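PDB 4FD5: arylalkylamine N-Acetyltransferase 2 from Aedes aegypti, which probably transfers acyl groups from acyl-CoA to the amine of arylalkylamines such as dopamine and serotonin, as a GNAT-fold N-acetyltransferase. Local coordinates for residues 66-71 / 149-154. Numbering follows the deposited sequence.
Sequences IMAISN and KKLIEK
Leu151 reaches out from its helix with one methyl, CD2, and sets it against the strand between the side chains of Ile66 and Ala68. That methyl lies 3.8 Å from Ile66 CG2 and 4.2 Å from Ala68 CB. It also comes down onto the backbone between the two, 3.8 Å from Ala68 N and 4.1 Å from Met67 C, so the strand meets the leucine with main chain as well as methyls. Ile66 and Ala68, two apart on an extended strand, both turn their CB toward the helix, while Met67 between them points to the other face of the sheet. In Ile66, chi1 of -53° sets CG1 beside the backbone N, which leaves CG2, opposite that N, as the branch that touches; the side chains of Ile66 and Leu151 run past each other in opposite directions. One helical turn after Leu151, Lys154 adds its CB, 4.2 Å from Ile66 CG2. Beyond that CB the chain bends at chi2 (-74°) and its end leads away from the strand; the lysine meets Ile66 through aliphatic carbon alone. No hydrogen bond crosses this apolar interface. Helix 147-161 thus packs on one face of the central GNAT sheet, its local axis 8.7 Å from that of strand 66-69; Leu151 also touches Leu136 of strand 129-138, and Phe11 of the edge strand 10-13 meets both Ala68 and Lys154.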
loop_
_atom_site.group_PDB
_atom_site.type_symbol
_atom_site.label_atom_id
_atom_site.label_comp_id
_atom_site.label_asym_id
_atom_site.label_seq_id
_atom_site.Cartn_x
_atom_site.Cartn_y
_atom_site.Cartn_z
ATOM N N ILE A 66 -4.901 1.906 -10.408
ATOM C CA ILE A 66 -4.702 2.924 -11.445
ATOM C C ILE A 66 -3.232 2.958 -11.861
ATOM O O ILE A 66 -2.353 2.838 -11.019
ATOM C CB ILE A 66 -5.045 4.319 -10.902
ATOM C CG1 ILE A 66 -6.442 4.345 -10.278
ATOM C CG2 ILE A 66 -4.888 5.379 -11.994
ATOM C CD1 ILE A 66 -7.538 4.172 -11.247
ATOM N N MET A 67 -2.962 3.072 -13.157
ATOM C CA MET A 67 -1.621 3.342 -13.645
ATOM C C MET A 67 -1.562 4.693 -14.345
ATOM O O MET A 67 -2.542 5.153 -14.976
ATOM C CB MET A 67 -1.138 2.249 -14.613
ATOM C CG MET A 67 -2.066 2.023 -15.775
ATOM S SD MET A 67 -1.461 0.658 -16.792
ATOM C CE MET A 67 -2.671 0.722 -18.128
ATOM N N ALA A 68 -0.410 5.331 -14.184
ATOM C CA ALA A 68 -0.007 6.448 -15.004
ATOM C C ALA A 68 0.938 5.883 -16.045
ATOM O O ALA A 68 1.989 5.290 -15.723
ATOM C CB ALA A 68 0.708 7.507 -14.163
ATOM N N ILE A 69 0.543 6.071 -17.298
ATOM C CA ILE A 69 1.252 5.482 -18.420
ATOM C C ILE A 69 1.623 6.571 -19.442
ATOM O O ILE A 69 0.822 7.450 -19.752
ATOM C CB ILE A 69 0.406 4.311 -19.008
ATOM C CG1 ILE A 69 1.200 3.526 -20.040
ATOM C CG2 ILE A 69 -0.881 4.810 -19.579
ATOM C CD1 ILE A 69 0.570 2.174 -20.354
ATOM N N SER A 70 2.855 6.527 -19.923
ATOM C CA SER A 70 3.369 7.586 -20.787
ATOM C C SER A 70 2.968 7.366 -22.241
ATOM O O SER A 70 2.369 6.342 -22.576
ATOM C CB SER A 70 4.887 7.694 -20.664
ATOM O OG SER A 70 5.516 6.534 -21.169
ATOM N N ASN A 71 3.297 8.333 -23.096
ATOM C CA ASN A 71 2.961 8.273 -24.524
ATOM C C ASN A 71 3.524 7.036 -25.223
ATOM O O ASN A 71 2.910 6.503 -26.151
ATOM C CB ASN A 71 3.440 9.540 -25.235
ATOM C CG ASN A 71 4.959 9.621 -25.328
ATOM O OD1 ASN A 71 5.673 9.192 -24.423
ATOM N ND2 ASN A 71 5.456 10.170 -26.435
ATOM N N LYS A 149 0.275 12.319 -6.272
ATOM C CA LYS A 149 -0.944 12.940 -5.807
ATOM C C LYS A 149 -2.058 12.667 -6.811
ATOM O O LYS A 149 -3.166 12.303 -6.432
ATOM C CB LYS A 149 -0.729 14.444 -5.604
ATOM C CG LYS A 149 -1.896 15.135 -4.955
ATOM C CD LYS A 149 -1.502 16.582 -4.672
ATOM C CE LYS A 149 -2.554 17.302 -3.865
ATOM N NZ LYS A 149 -2.198 18.739 -3.666
ATOM N N LYS A 150 -1.750 12.801 -8.100
ATOM C CA LYS A 150 -2.755 12.556 -9.135
ATOM C C LYS A 150 -3.265 11.111 -9.117
ATOM O O LYS A 150 -4.445 10.870 -9.341
ATOM C CB LYS A 150 -2.219 12.911 -10.513
ATOM C CG LYS A 150 -1.874 14.392 -10.663
ATOM C CD LYS A 150 -1.344 14.678 -12.072
ATOM C CE LYS A 150 -0.926 16.134 -12.241
ATOM N NZ LYS A 150 -2.081 17.053 -12.057
ATOM N N LEU A 151 -2.378 10.162 -8.847
ATOM C CA LEU A 151 -2.776 8.762 -8.748
ATOM C C LEU A 151 -3.772 8.541 -7.626
ATOM O O LEU A 151 -4.736 7.784 -7.787
ATOM C CB LEU A 151 -1.547 7.862 -8.583
ATOM C CG LEU A 151 -0.745 7.603 -9.844
ATOM C CD1 LEU A 151 0.625 7.041 -9.492
ATOM C CD2 LEU A 151 -1.529 6.648 -10.756
ATOM N N ILE A 152 -3.558 9.210 -6.495
ATOM C CA ILE A 152 -4.521 9.085 -5.406
ATOM C C ILE A 152 -5.842 9.799 -5.752
ATOM O O ILE A 152 -6.919 9.303 -5.450
ATOM C CB ILE A 152 -3.935 9.610 -4.079
ATOM C CG1 ILE A 152 -2.695 8.787 -3.696
ATOM C CG2 ILE A 152 -4.966 9.507 -2.985
ATOM C CD1 ILE A 152 -2.934 7.279 -3.728
ATOM N N GLU A 153 -5.751 10.958 -6.400
ATOM C CA GLU A 153 -6.950 11.671 -6.851
ATOM C C GLU A 153 -7.802 10.811 -7.793
ATOM O O GLU A 153 -9.031 10.738 -7.649
ATOM C CB GLU A 153 -6.555 12.986 -7.516
ATOM C CG GLU A 153 -6.061 14.034 -6.528
ATOM C CD GLU A 153 -5.446 15.251 -7.197
ATOM O OE1 GLU A 153 -5.183 15.197 -8.410
ATOM O OE2 GLU A 153 -5.221 16.261 -6.494
ATOM N N LYS A 154 -7.144 10.151 -8.747
ATOM C CA LYS A 154 -7.818 9.260 -9.693
ATOM C C LYS A 154 -8.391 8.036 -8.977
ATOM O O LYS A 154 -9.480 7.542 -9.335
ATOM C CB LYS A 154 -6.866 8.835 -10.818
ATOM C CG LYS A 154 -6.439 9.987 -11.745
ATOM C CD LYS A 154 -7.585 10.404 -12.678
ATOM C CE LYS A 154 -7.129 11.426 -13.728
ATOM N NZ LYS A 154 -8.166 11.622 -14.788
#